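Local coordinates for protein E (Haemophilus influenzae, PDB 3ZH5), which acts as a multifunctional surface adhesin, binding host epithelial cells and the host proteins vitronectin, laminin and plasminogen, at residues L54-E59 against T85-E90. Sequence-based numbering, arbitrary orientation.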
loop_
_atom_site.group_PDB
_atom_site.type_symbol
_atom_site.label_atom_id
_atom_site.label_comp_id
_atom_site.label_asym_id
_atom_site.label_seq_id
_atom_site.Cartn_x
_atom_site.Cartn_y
_atom_site.Cartn_z
ATOM N N LEU A 54 8.817 -13.677 -2.645
ATOM C CA LEU A 54 8.214 -13.942 -3.944
ATOM C C LEU A 54 9.305 -13.879 -5.000
ATOM O O LEU A 54 10.044 -12.908 -5.075
ATOM C CB LEU A 54 7.113 -12.926 -4.257
ATOM C CG LEU A 54 5.911 -12.927 -3.310
ATOM C CD1 LEU A 54 4.884 -11.892 -3.768
ATOM C CD2 LEU A 54 5.280 -14.310 -3.203
ATOM N N TYR A 55 9.427 -14.937 -5.786
ATOM C CA TYR A 55 10.446 -14.995 -6.823
ATOM C C TYR A 55 9.873 -14.442 -8.111
ATOM O O TYR A 55 9.342 -15.186 -8.939
ATOM C CB TYR A 55 10.925 -16.430 -7.018
ATOM C CG TYR A 55 11.617 -16.994 -5.800
ATOM C CD1 TYR A 55 10.891 -17.494 -4.734
ATOM C CD2 TYR A 55 12.998 -17.017 -5.718
ATOM C CE1 TYR A 55 11.526 -18.007 -3.616
ATOM C CE2 TYR A 55 13.639 -17.525 -4.620
ATOM C CZ TYR A 55 12.903 -18.018 -3.569
ATOM O OH TYR A 55 13.554 -18.520 -2.470
ATOM N N VAL A 56 9.997 -13.126 -8.268
ATOM C CA VAL A 56 9.381 -12.405 -9.381
ATOM C C VAL A 56 10.415 -11.695 -10.250
ATOM O O VAL A 56 10.079 -10.819 -11.035
ATOM C CB VAL A 56 8.387 -11.337 -8.870
ATOM C CG1 VAL A 56 7.079 -11.980 -8.450
ATOM C CG2 VAL A 56 8.988 -10.532 -7.715
ATOM N N TYR A 57 11.676 -12.074 -10.101
ATOM C CA TYR A 57 12.757 -11.390 -10.775
ATOM C C TYR A 57 13.252 -12.231 -11.912
ATOM O O TYR A 57 12.922 -13.416 -11.982
ATOM C CB TYR A 57 13.883 -11.146 -9.787
ATOM C CG TYR A 57 13.576 -10.033 -8.834
ATOM C CD1 TYR A 57 12.826 -10.270 -7.690
ATOM C CD2 TYR A 57 14.021 -8.747 -9.072
ATOM C CE1 TYR A 57 12.532 -9.261 -6.814
ATOM C CE2 TYR A 57 13.732 -7.730 -8.198
ATOM C CZ TYR A 57 12.987 -7.994 -7.070
ATOM O OH TYR A 57 12.704 -6.976 -6.203
ATOM N N PRO A 58 14.058 -11.622 -12.801
ATOM C CA PRO A 58 14.637 -12.300 -13.958
ATOM C C PRO A 58 15.403 -13.520 -13.503
ATOM O O PRO A 58 15.301 -14.588 -14.102
ATOM C CB PRO A 58 15.604 -11.255 -14.517
ATOM C CG PRO A 58 15.912 -10.361 -13.353
ATOM C CD PRO A 58 14.616 -10.268 -12.649
ATOM N N GLU A 59 16.155 -13.355 -12.422
ATOM C CA GLU A 59 16.945 -14.438 -11.885
ATOM C C GLU A 59 16.151 -15.159 -10.810
ATOM O O GLU A 59 15.641 -14.543 -9.862
ATOM C CB GLU A 59 18.254 -13.916 -11.320
ATOM C CG GLU A 59 19.423 -14.837 -11.608
ATOM C CD GLU A 59 20.345 -14.982 -10.426
ATOM O OE1 GLU A 59 20.001 -14.454 -9.347
ATOM O OE2 GLU A 59 21.410 -15.624 -10.576
ATOM N N THR A 85 1.375 -2.290 -9.099
ATOM C CA THR A 85 2.119 -3.068 -8.137
ATOM C C THR A 85 3.557 -3.200 -8.556
ATOM O O THR A 85 3.849 -3.506 -9.701
ATOM C CB THR A 85 1.546 -4.484 -8.017
ATOM O OG1 THR A 85 0.214 -4.408 -7.501
ATOM C CG2 THR A 85 2.398 -5.309 -7.096
ATOM N N ASP A 86 4.452 -2.937 -7.608
ATOM C CA ASP A 86 5.875 -3.111 -7.821
ATOM C C ASP A 86 6.429 -3.966 -6.699
ATOM O O ASP A 86 6.053 -3.792 -5.530
ATOM C CB ASP A 86 6.564 -1.740 -7.834
ATOM C CG ASP A 86 6.223 -0.928 -9.087
ATOM O OD1 ASP A 86 6.729 -1.302 -10.173
ATOM O OD2 ASP A 86 5.449 0.062 -8.986
ATOM N N PHE A 87 7.316 -4.895 -7.035
ATOM C CA PHE A 87 7.963 -5.696 -6.006
ATOM C C PHE A 87 9.359 -5.174 -5.758
ATOM O O PHE A 87 10.017 -4.737 -6.674
ATOM C CB PHE A 87 8.038 -7.157 -6.426
ATOM C CG PHE A 87 6.705 -7.768 -6.712
ATOM C CD1 PHE A 87 5.898 -8.209 -5.680
ATOM C CD2 PHE A 87 6.270 -7.923 -8.010
ATOM C CE1 PHE A 87 4.678 -8.777 -5.938
ATOM C CE2 PHE A 87 5.046 -8.491 -8.269
ATOM C CZ PHE A 87 4.251 -8.920 -7.232
ATOM N N TYR A 88 9.817 -5.231 -4.515
ATOM C CA TYR A 88 11.157 -4.767 -4.184
ATOM C C TYR A 88 11.893 -5.798 -3.370
ATOM O O TYR A 88 11.277 -6.591 -2.657
ATOM C CB TYR A 88 11.087 -3.458 -3.410
ATOM C CG TYR A 88 10.605 -2.304 -4.259
ATOM C CD1 TYR A 88 9.254 -2.010 -4.363
ATOM C CD2 TYR A 88 11.505 -1.513 -4.951
ATOM C CE1 TYR A 88 8.817 -0.953 -5.132
ATOM C CE2 TYR A 88 11.073 -0.456 -5.742
ATOM C CZ TYR A 88 9.728 -0.183 -5.827
ATOM O OH TYR A 88 9.287 0.870 -6.598
ATOM N N ASP A 89 13.217 -5.788 -3.463
ATOM C CA ASP A 89 14.006 -6.829 -2.825
ATOM C C ASP A 89 14.480 -6.412 -1.436
ATOM O O ASP A 89 15.226 -7.151 -0.795
ATOM C CB ASP A 89 15.191 -7.238 -3.708
ATOM C CG ASP A 89 16.375 -6.294 -3.583
ATOM O OD1 ASP A 89 16.169 -5.118 -3.207
ATOM O OD2 ASP A 89 17.514 -6.731 -3.871
ATOM N N GLU A 90 14.057 -5.228 -0.991
ATOM C CA GLU A 90 14.266 -4.790 0.396
ATOM C C GLU A 90 12.909 -4.455 1.020
ATOM O O GLU A 90 11.935 -4.251 0.296
ATOM C CB GLU A 90 15.186 -3.562 0.449
ATOM C CG GLU A 90 16.620 -3.836 0.050
ATOM C CD GLU A 90 17.308 -2.613 -0.529
ATOM O OE1 GLU A 90 16.914 -1.484 -0.176
ATOM O OE2 GLU A 90 18.237 -2.780 -1.346
#
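Strand 53-54 and the loop that follows it pack against strand 79-88 and the corner the chain turns at Asp89: Val56 lies over a face of Phe87, Leu54 approaches its ring obliquely and Tyr57 reaches on to Asp89. Evidence for a CH-pi contact is direct: Val56 CG1 stands 4.2 Å from the centroid of the Phe87 ring, 18° off its normal. The second methyl, Val56 CG2, lies 3.7 Å from Phe87 CG, at the root of the ring, so the valine fork spans the ring from CG toward CE2. On the other face of the phenylalanine sits Thr85 CG2, two residues back on the same strand, which leaves the ring between two methyls. Leu54 brings its CD1 to 3.8 Å from Phe87 CE1.

The CB of Tyr57 does not point at the strand; with CG anti to the carbonyl carbon (chi1 -75°) the ring carries its hydroxyl to the backbone at Tyr88 and Asp89. Tyr57 OH lies 3.0 Å from Asp89 N, but the angle is too poor for a hydrogen bond; the hydroxyl is instead bonded to Leu96 O. Asp89 OD1 accepts a bond from Leu96 N, so one residue engages both side chains.

In the antiparallel sheet, strand 79-88 runs between strands 64-74 and 97-98: Phe87 touches Ala64 and Val67 of the former, while Tyr57 packs on Ala98 of the latter.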